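Arginine kinase (Anthopleura japonica, PDB 4RF6) catalyses the reversible transfer of phosphate from ATP to L-arginine, giving phosphoarginine and ADP, with two phosphagen kinase units in tandem on one chain. Local coordinates at residues V34-F43 and L57-V65; G492-T500 and W580-R588. All coordinates share one frame; numbering follows the deposited sequence.

Contact 1: V34-F43 and L57-V65; sequences VKKYLTPKVF and LWDCINSGV
In the small helical N-terminal domain of the first phosphagen kinase unit, V34, L38 and F43 close over L57, W58, I61 and G64, forming a piece of the hydrophobic core between the corner of helices 33-37 and 40-46 and helix 57-66. The contact is made almost wholly by apolar and aromatic side chains, and no hydrogen bond joins the two segments. I61 is central: its CG1 sits between the backbone N and the carbonyl carbon (chi1 67°), which brings CD1 to 3.6 Å from L38 CD2, while its CG2 branch meets V34 CG2 at 4.0 Å. L38, centre of an inverse gamma turn at the corner, also lays CD1 against L57 CD2 at 4.1 Å. V34 CG1 rests on the CA of G64, 4.1 Å away, where the helix presents bare backbone. F43, with CG anti to its backbone N (chi1 -170°), reaches across to W58. Its ring meets the indole obliquely, planes 86° apart, and W58 CD1 lies in plane at the phenyl edge; F43 CZ comes within 3.4 Å of W58 NE1. That NE1 donates its hydrogen bond elsewhere, to A18 O. F43 CD1 touches L57 CD2 at 3.8 Å, and I61 CD1 stands over the centre of the W58 ring. Around this core, helix 86-96 packs on L57 and I61 through L88, and helix 7-14 meets W58 through F13. Backbone bonds tie V34 to V72 and C60 to Y75, two residues of a loop that probably binds the substrate, as in related kinases.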
loop_
_atom_site.group_PDB
_atom_site.type_symbol
_atom_site.label_atom_id
_atom_site.label_comp_id
_atom_site.label_asym_id
_atom_site.label_seq_id
_atom_site.Cartn_x
_atom_site.Cartn_y
_atom_site.Cartn_z
ATOM N N VAL A 34 -5.056 -37.939 6.209
ATOM C CA VAL A 34 -4.937 -38.900 7.308
ATOM C C VAL A 34 -5.974 -40.019 7.170
ATOM O O VAL A 34 -5.680 -41.187 7.437
ATOM C CB VAL A 34 -5.005 -38.234 8.712
ATOM C CG1 VAL A 34 -6.368 -37.597 8.957
ATOM C CG2 VAL A 34 -4.695 -39.264 9.799
ATOM N N LYS A 35 -7.180 -39.668 6.734
ATOM C CA LYS A 35 -8.214 -40.668 6.488
ATOM C C LYS A 35 -7.765 -41.584 5.359
ATOM O O LYS A 35 -7.934 -42.804 5.415
ATOM C CB LYS A 35 -9.540 -40.001 6.110
ATOM C CG LYS A 35 -10.446 -40.891 5.261
ATOM C CD LYS A 35 -11.896 -40.446 5.317
ATOM C CE LYS A 35 -12.827 -41.556 4.844
ATOM N NZ LYS A 35 -14.234 -41.302 5.267
ATOM N N LYS A 36 -7.180 -40.972 4.336
ATOM C CA LYS A 36 -6.759 -41.688 3.142
ATOM C C LYS A 36 -5.627 -42.687 3.421
ATOM O O LYS A 36 -5.569 -43.760 2.814
ATOM C CB LYS A 36 -6.349 -40.688 2.054
ATOM C CG LYS A 36 -6.109 -41.313 0.690
ATOM C CD LYS A 36 -5.788 -40.264 -0.372
ATOM C CE LYS A 36 -6.967 -39.340 -0.634
ATOM N NZ LYS A 36 -6.717 -38.425 -1.790
ATOM N N TYR A 37 -4.742 -42.355 4.355
ATOM C CA TYR A 37 -3.542 -43.169 4.548
ATOM C C TYR A 37 -3.347 -43.803 5.926
ATOM O O TYR A 37 -2.466 -44.650 6.091
ATOM C CB TYR A 37 -2.304 -42.377 4.139
ATOM C CG TYR A 37 -2.351 -41.972 2.694
ATOM C CD1 TYR A 37 -2.234 -42.923 1.691
ATOM C CD2 TYR A 37 -2.535 -40.644 2.329
ATOM C CE1 TYR A 37 -2.283 -42.565 0.366
ATOM C CE2 TYR A 37 -2.586 -40.274 1.004
ATOM C CZ TYR A 37 -2.461 -41.239 0.027
ATOM O OH TYR A 37 -2.511 -40.883 -1.296
ATOM N N LEU A 38 -4.143 -43.403 6.912
ATOM C CA LEU A 38 -4.142 -44.141 8.166
ATOM C C LEU A 38 -5.136 -45.292 8.068
ATOM O O LEU A 38 -6.300 -45.162 8.456
ATOM C CB LEU A 38 -4.474 -43.261 9.367
ATOM C CG LEU A 38 -4.347 -44.006 10.705
ATOM C CD1 LEU A 38 -2.898 -44.099 11.140
ATOM C CD2 LEU A 38 -5.190 -43.349 11.768
ATOM N N THR A 39 -4.664 -46.408 7.521
ATOM C CA THR A 39 -5.452 -47.624 7.404
ATOM C C THR A 39 -5.237 -48.441 8.679
ATOM O O THR A 39 -4.256 -48.209 9.396
ATOM C CB THR A 39 -5.042 -48.422 6.154
ATOM O OG1 THR A 39 -3.674 -48.831 6.271
ATOM C CG2 THR A 39 -5.211 -47.570 4.889
ATOM N N PRO A 40 -6.163 -49.372 8.986
ATOM C CA PRO A 40 -6.069 -50.171 10.217
ATOM C C PRO A 40 -4.722 -50.875 10.359
ATOM O O PRO A 40 -4.227 -51.035 11.473
ATOM C CB PRO A 40 -7.180 -51.208 10.037
ATOM C CG PRO A 40 -8.204 -50.509 9.212
ATOM C CD PRO A 40 -7.432 -49.614 8.271
ATOM N N LYS A 41 -4.137 -51.281 9.239
ATOM C CA LYS A 41 -2.852 -51.968 9.261
ATOM C C LYS A 41 -1.683 -51.017 9.529
ATOM O O LYS A 41 -0.739 -51.365 10.251
ATOM C CB LYS A 41 -2.636 -52.739 7.963
ATOM C CG LYS A 41 -3.506 -53.986 7.838
ATOM C CD LYS A 41 -3.295 -54.921 9.024
ATOM C CE LYS A 41 -3.985 -56.264 8.803
ATOM N NZ LYS A 41 -3.615 -57.267 9.847
ATOM N N VAL A 42 -1.744 -49.825 8.935
ATOM C CA VAL A 42 -0.784 -48.770 9.242
ATOM C C VAL A 42 -0.863 -48.463 10.728
ATOM O O VAL A 42 0.165 -48.353 11.398
ATOM C CB VAL A 42 -1.036 -47.485 8.425
ATOM C CG1 VAL A 42 -0.150 -46.345 8.920
ATOM C CG2 VAL A 42 -0.777 -47.732 6.954
ATOM N N PHE A 43 -2.085 -48.349 11.246
ATOM C CA PHE A 43 -2.289 -48.082 12.668
ATOM C C PHE A 43 -1.709 -49.195 13.547
ATOM O O PHE A 43 -0.971 -48.920 14.497
ATOM C CB PHE A 43 -3.773 -47.870 13.001
ATOM C CG PHE A 43 -4.004 -47.367 14.402
ATOM C CD1 PHE A 43 -3.925 -46.010 14.680
ATOM C CD2 PHE A 43 -4.277 -48.249 15.443
ATOM C CE1 PHE A 43 -4.122 -45.535 15.966
ATOM C CE2 PHE A 43 -4.471 -47.782 16.736
ATOM C CZ PHE A 43 -4.393 -46.421 16.995
ATOM N N LEU A 57 2.214 -42.141 17.418
ATOM C CA LEU A 57 1.436 -42.009 16.197
ATOM C C LEU A 57 0.176 -41.208 16.491
ATOM O O LEU A 57 -0.203 -40.320 15.722
ATOM C CB LEU A 57 1.063 -43.391 15.661
ATOM C CG LEU A 57 0.177 -43.482 14.419
ATOM C CD1 LEU A 57 0.898 -42.969 13.179
ATOM C CD2 LEU A 57 -0.284 -44.912 14.212
ATOM N N TRP A 58 -0.468 -41.523 17.614
ATOM C CA TRP A 58 -1.670 -40.809 18.025
ATOM C C TRP A 58 -1.428 -39.314 18.204
ATOM O O TRP A 58 -2.282 -38.501 17.837
ATOM C CB TRP A 58 -2.258 -41.412 19.302
ATOM C CG TRP A 58 -3.562 -42.090 19.048
ATOM C CD1 TRP A 58 -3.815 -43.436 19.076
ATOM C CD2 TRP A 58 -4.795 -41.459 18.691
ATOM N NE1 TRP A 58 -5.136 -43.673 18.774
ATOM C CE2 TRP A 58 -5.757 -42.475 18.529
ATOM C CE3 TRP A 58 -5.178 -40.129 18.498
ATOM C CZ2 TRP A 58 -7.085 -42.199 18.182
ATOM C CZ3 TRP A 58 -6.490 -39.858 18.155
ATOM C CH2 TRP A 58 -7.428 -40.884 18.004
ATOM N N ASP A 59 -0.276 -38.950 18.769
ATOM C CA ASP A 59 0.092 -37.542 18.907
ATOM C C ASP A 59 0.101 -36.864 17.543
ATOM O O ASP A 59 -0.317 -35.712 17.397
ATOM C CB ASP A 59 1.479 -37.404 19.543
ATOM C CG ASP A 59 1.497 -37.793 21.007
ATOM O OD1 ASP A 59 0.529 -37.467 21.724
ATOM O OD2 ASP A 59 2.487 -38.422 21.438
ATOM N N CYS A 60 0.582 -37.594 16.543
ATOM C CA CYS A 60 0.707 -37.052 15.198
ATOM C C CYS A 60 -0.630 -36.916 14.477
ATOM O O CYS A 60 -0.853 -35.949 13.747
ATOM C CB CYS A 60 1.661 -37.910 14.372
ATOM S SG CYS A 60 3.385 -37.717 14.868
ATOM N N ILE A 61 -1.522 -37.878 14.681
ATOM C CA ILE A 61 -2.778 -37.888 13.940
ATOM C C ILE A 61 -3.909 -37.186 14.679
ATOM O O ILE A 61 -5.004 -37.044 14.135
ATOM C CB ILE A 61 -3.242 -39.324 13.623
ATOM C CG1 ILE A 61 -3.616 -40.055 14.917
ATOM C CG2 ILE A 61 -2.169 -40.081 12.833
ATOM C CD1 ILE A 61 -4.284 -41.400 14.686
ATOM N N ASN A 62 -3.653 -36.750 15.910
ATOM C CA ASN A 62 -4.731 -36.253 16.770
ATOM C C ASN A 62 -5.574 -35.133 16.162
ATOM O O ASN A 62 -6.805 -35.161 16.252
ATOM C CB ASN A 62 -4.209 -35.814 18.138
ATOM C CG ASN A 62 -5.334 -35.551 19.129
ATOM O OD1 ASN A 62 -6.191 -36.410 19.349
ATOM N ND2 ASN A 62 -5.354 -34.352 19.709
ATOM N N SER A 63 -4.919 -34.153 15.546
ATOM C CA SER A 63 -5.641 -32.999 15.013
ATOM C C SER A 63 -6.610 -33.409 13.906
ATOM O O SER A 63 -7.719 -32.871 13.803
ATOM C CB SER A 63 -4.673 -31.937 14.503
ATOM O OG SER A 63 -5.377 -30.781 14.096
ATOM N N GLY A 64 -6.194 -34.376 13.093
ATOM C CA GLY A 64 -7.013 -34.853 11.992
ATOM C C GLY A 64 -8.224 -35.669 12.412
ATOM O O GLY A 64 -9.158 -35.851 11.624
ATOM N N VAL A 65 -8.207 -36.174 13.642
ATOM C CA VAL A 65 -9.351 -36.905 14.180
ATOM C C VAL A 65 -10.278 -35.946 14.925
ATOM O O VAL A 65 -11.505 -36.033 14.807
ATOM C CB VAL A 65 -8.916 -38.033 15.128
ATOM C CG1 VAL A 65 -10.111 -38.903 15.487
ATOM C CG2 VAL A 65 -7.825 -38.879 14.488
#

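Contact 2: G492-T500 and W580-R588; sequences GYALTPGLT and WINEEDQLR
Q586 and T496 point past each other, each carrying its polar end to the opposite backbone. Q586 leaves the turn between strands 577-581 and 587-594 with CG anti to its carbonyl carbon (chi1 -66°) and runs extended beyond CG; this shape carries the amide to the loop 492-500. There NE2 donates to A494 O at 2.8 Å, with an N-H...O angle of 147°. The acceptor lies almost in the amide plane, whereas the donor is tilted 22° from the carbonyl plane of A494. The other end of the amide, OE1, accepts from V490 N, which fixes the rotation of the group. L499 crosses this side chain obliquely, bringing CD2 to 3.7 Å from NE2, and its CD1 lies 4.1 Å from N582 OD1. T496 comes from the other segment with CG2 anti to its backbone N and OG1 beside it. OG1 makes a weak hydrogen bond at most with E584 O, 3.2 Å away, and the methyl and CB pack on the same carbonyl oxygen. Water 2 donates to N582 OD1 at 2.8 Å, while N582 ND2 is bound to G566 O. Water 1 accepts from T496 N at 2.9 Å; D585 OD1, nearby, is held mainly by S628 and N489. A494 O takes a second bond from Q619 NE2. The chemistry is thus polar although most of the touching residues are buried: the Q586 amide and water 1 each serve a backbone group of the loop, A494 O and T496 N, while water 2 lies between T496 OG1 and N582 OD1. The result is a buried, directional join between the loop before helix 501-516 and the turn between the two strands.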
loop_
_atom_site.group_PDB
_atom_site.type_symbol
_atom_site.label_atom_id
_atom_site.label_comp_id
_atom_site.label_asym_id
_atom_site.label_seq_id
_atom_site.Cartn_x
_atom_site.Cartn_y
_atom_site.Cartn_z
ATOM N N GLY A 492 12.096 17.230 -9.543
ATOM C CA GLY A 492 12.915 16.043 -9.686
ATOM C C GLY A 492 12.112 14.759 -9.762
ATOM O O GLY A 492 12.681 13.673 -9.886
ATOM N N TYR A 493 10.789 14.880 -9.689
ATOM C CA TYR A 493 9.928 13.707 -9.714
ATOM C C TYR A 493 8.873 13.816 -10.806
ATOM O O TYR A 493 8.691 14.872 -11.404
ATOM C CB TYR A 493 9.263 13.523 -8.349
ATOM C CG TYR A 493 10.257 13.313 -7.237
ATOM C CD1 TYR A 493 10.768 12.048 -6.972
ATOM C CD2 TYR A 493 10.699 14.379 -6.463
ATOM C CE1 TYR A 493 11.685 11.850 -5.966
ATOM C CE2 TYR A 493 11.610 14.191 -5.446
ATOM C CZ TYR A 493 12.100 12.924 -5.205
ATOM O OH TYR A 493 13.011 12.729 -4.199
ATOM N N ALA A 494 8.175 12.717 -11.065
ATOM C CA ALA A 494 6.990 12.765 -11.914
ATOM C C ALA A 494 5.949 13.603 -11.182
ATOM O O ALA A 494 6.173 14.037 -10.041
ATOM C CB ALA A 494 6.462 11.366 -12.165
ATOM N N LEU A 495 4.806 13.840 -11.814
ATOM C CA LEU A 495 3.703 14.435 -11.072
ATOM C C LEU A 495 2.955 13.274 -10.429
ATOM O O LEU A 495 3.274 12.115 -10.697
ATOM C CB LEU A 495 2.815 15.283 -11.980
ATOM C CG LEU A 495 3.516 16.540 -12.512
ATOM C CD1 LEU A 495 2.806 17.127 -13.723
ATOM C CD2 LEU A 495 3.611 17.581 -11.414
ATOM N N THR A 496 1.989 13.569 -9.565
ATOM C CA THR A 496 1.245 12.524 -8.857
ATOM C C THR A 496 0.726 11.348 -9.716
ATOM O O THR A 496 0.850 10.189 -9.304
ATOM C CB THR A 496 0.111 13.134 -7.997
ATOM O OG1 THR A 496 0.694 13.930 -6.952
ATOM C CG2 THR A 496 -0.721 12.054 -7.363
ATOM N N PRO A 497 0.151 11.629 -10.906
ATOM C CA PRO A 497 -0.389 10.492 -11.669
ATOM C C PRO A 497 0.684 9.554 -12.208
ATOM O O PRO A 497 0.365 8.409 -12.542
ATOM C CB PRO A 497 -1.099 11.168 -12.845
ATOM C CG PRO A 497 -1.406 12.558 -12.363
ATOM C CD PRO A 497 -0.224 12.917 -11.517
ATOM N N GLY A 498 1.927 10.023 -12.310
ATOM C CA GLY A 498 2.978 9.222 -12.918
ATOM C C GLY A 498 3.994 8.670 -11.934
ATOM O O GLY A 498 4.962 8.016 -12.332
ATOM N N LEU A 499 3.772 8.929 -10.647
ATOM C CA LEU A 499 4.719 8.534 -9.602
ATOM C C LEU A 499 4.943 7.026 -9.527
ATOM O O LEU A 499 3.995 6.241 -9.626
ATOM C CB LEU A 499 4.248 9.027 -8.227
ATOM C CG LEU A 499 4.349 10.506 -7.878
ATOM C CD1 LEU A 499 3.805 10.756 -6.470
ATOM C CD2 LEU A 499 5.785 10.986 -7.978
ATOM N N THR A 500 6.203 6.631 -9.343
ATOM C CA THR A 500 6.536 5.246 -9.021
ATOM C C THR A 500 6.481 5.086 -7.509
ATOM O O THR A 500 6.411 6.079 -6.777
ATOM C CB THR A 500 7.941 4.850 -9.504
ATOM O OG1 THR A 500 8.926 5.606 -8.787
ATOM C CG2 THR A 500 8.098 5.088 -11.002
ATOM N N TRP A 580 -1.075 18.668 3.424
ATOM C CA TRP A 580 -1.404 17.312 3.010
ATOM C C TRP A 580 -0.294 16.819 2.099
ATOM O O TRP A 580 0.107 17.522 1.165
ATOM C CB TRP A 580 -2.737 17.268 2.274
ATOM C CG TRP A 580 -3.920 17.422 3.171
ATOM C CD1 TRP A 580 -3.921 17.447 4.541
ATOM C CD2 TRP A 580 -5.284 17.581 2.765
ATOM N NE1 TRP A 580 -5.205 17.608 5.005
ATOM C CE2 TRP A 580 -6.060 17.693 3.937
ATOM C CE3 TRP A 580 -5.924 17.641 1.521
ATOM C CZ2 TRP A 580 -7.450 17.859 3.903
ATOM C CZ3 TRP A 580 -7.303 17.805 1.488
ATOM C CH2 TRP A 580 -8.050 17.915 2.672
ATOM N N ILE A 581 0.203 15.614 2.372
ATOM C CA ILE A 581 1.292 15.044 1.584
ATOM C C ILE A 581 0.810 13.913 0.682
ATOM O O ILE A 581 0.210 12.938 1.152
ATOM C CB ILE A 581 2.439 14.547 2.481
ATOM C CG1 ILE A 581 2.941 15.684 3.372
ATOM C CG2 ILE A 581 3.582 13.994 1.635
ATOM C CD1 ILE A 581 4.090 15.287 4.290
ATOM N N ASN A 582 1.073 14.063 -0.617
ATOM C CA ASN A 582 0.745 13.054 -1.619
ATOM C C ASN A 582 -0.743 12.725 -1.722
ATOM O O ASN A 582 -1.116 11.586 -2.013
ATOM C CB ASN A 582 1.586 11.782 -1.414
ATOM C CG ASN A 582 3.030 11.965 -1.855
ATOM O OD1 ASN A 582 3.295 12.620 -2.857
ATOM N ND2 ASN A 582 3.969 11.389 -1.099
ATOM N N GLU A 583 -1.584 13.726 -1.479
ATOM C CA GLU A 583 -3.013 13.592 -1.732
ATOM C C GLU A 583 -3.263 13.657 -3.251
ATOM O O GLU A 583 -2.953 12.703 -3.972
ATOM C CB GLU A 583 -3.794 14.670 -0.973
ATOM C CG GLU A 583 -5.308 14.460 -0.936
ATOM C CD GLU A 583 -6.066 15.520 -1.716
ATOM O OE1 GLU A 583 -5.469 16.574 -2.029
ATOM O OE2 GLU A 583 -7.257 15.290 -2.018
ATOM N N GLU A 584 -3.796 14.773 -3.746
ATOM C CA GLU A 584 -4.000 14.950 -5.190
ATOM C C GLU A 584 -2.730 15.500 -5.834
ATOM O O GLU A 584 -2.328 15.072 -6.920
ATOM C CB GLU A 584 -5.176 15.891 -5.464
ATOM C CG GLU A 584 -5.521 16.053 -6.947
ATOM C CD GLU A 584 -6.746 16.927 -7.175
ATOM O OE1 GLU A 584 -7.329 17.406 -6.181
ATOM O OE2 GLU A 584 -7.129 17.132 -8.345
ATOM N N ASP A 585 -2.125 16.476 -5.166
ATOM C CA ASP A 585 -0.779 16.911 -5.498
ATOM C C ASP A 585 0.151 16.415 -4.399
ATOM O O ASP A 585 -0.302 15.952 -3.345
ATOM C CB ASP A 585 -0.704 18.436 -5.607
ATOM C CG ASP A 585 -1.385 18.965 -6.852
ATOM O OD1 ASP A 585 -0.758 18.908 -7.930
ATOM O OD2 ASP A 585 -2.540 19.433 -6.748
ATOM N N GLN A 586 1.450 16.501 -4.644
ATOM C CA GLN A 586 2.419 16.022 -3.673
ATOM C C GLN A 586 2.351 16.881 -2.417
ATOM O O GLN A 586 2.474 16.378 -1.297
ATOM C CB GLN A 586 3.809 15.994 -4.315
ATOM C CG GLN A 586 3.859 14.950 -5.449
ATOM C CD GLN A 586 4.949 15.186 -6.480
ATOM O OE1 GLN A 586 5.898 15.938 -6.250
ATOM N NE2 GLN A 586 4.814 14.532 -7.630
ATOM N N LEU A 587 2.101 18.174 -2.619
ATOM C CA LEU A 587 1.942 19.124 -1.526
ATOM C C LEU A 587 0.682 19.966 -1.681
ATOM O O LEU A 587 0.477 20.611 -2.719
ATOM C CB LEU A 587 3.152 20.052 -1.448
ATOM C CG LEU A 587 4.477 19.379 -1.119
ATOM C CD1 LEU A 587 5.637 20.332 -1.313
ATOM C CD2 LEU A 587 4.433 18.876 0.316
ATOM N N ARG A 588 -0.161 19.956 -0.651
ATOM C CA ARG A 588 -1.218 20.953 -0.536
ATOM C C ARG A 588 -0.960 21.719 0.754
ATOM O O ARG A 588 -0.979 21.145 1.848
ATOM C CB ARG A 588 -2.602 20.315 -0.518
ATOM C CG ARG A 588 -3.715 21.344 -0.644
ATOM C CD ARG A 588 -5.024 20.829 -0.085
ATOM N NE ARG A 588 -6.014 20.591 -1.128
ATOM C CZ ARG A 588 -7.323 20.760 -0.959
ATOM N NH1 ARG A 588 -7.790 21.170 0.213
ATOM N NH2 ARG A 588 -8.162 20.524 -1.958
HETATM O O HOH W 1 0.907 16.266 -9.240
HETATM O O HOH W 2 1.492 12.526 -5.010
#

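Both contacts are largely buried, but they lie in different units of the tandem kinase, with centres about 59 Å apart and nearest atoms about 44 Å apart, and share no element. Contact 1 belongs to the all-helical N-terminal domain of the first unit, far out from the centre of the chain; contact 2 belongs to the sheet-based C-terminal domain of the second, nearer the middle. Their chemistry follows the elements they join. Helices bury aliphatic and aromatic side chains against each other, whereas a loop and a strand-connecting turn meet through a glutamine amide, a threonine hydroxyl and ordered water.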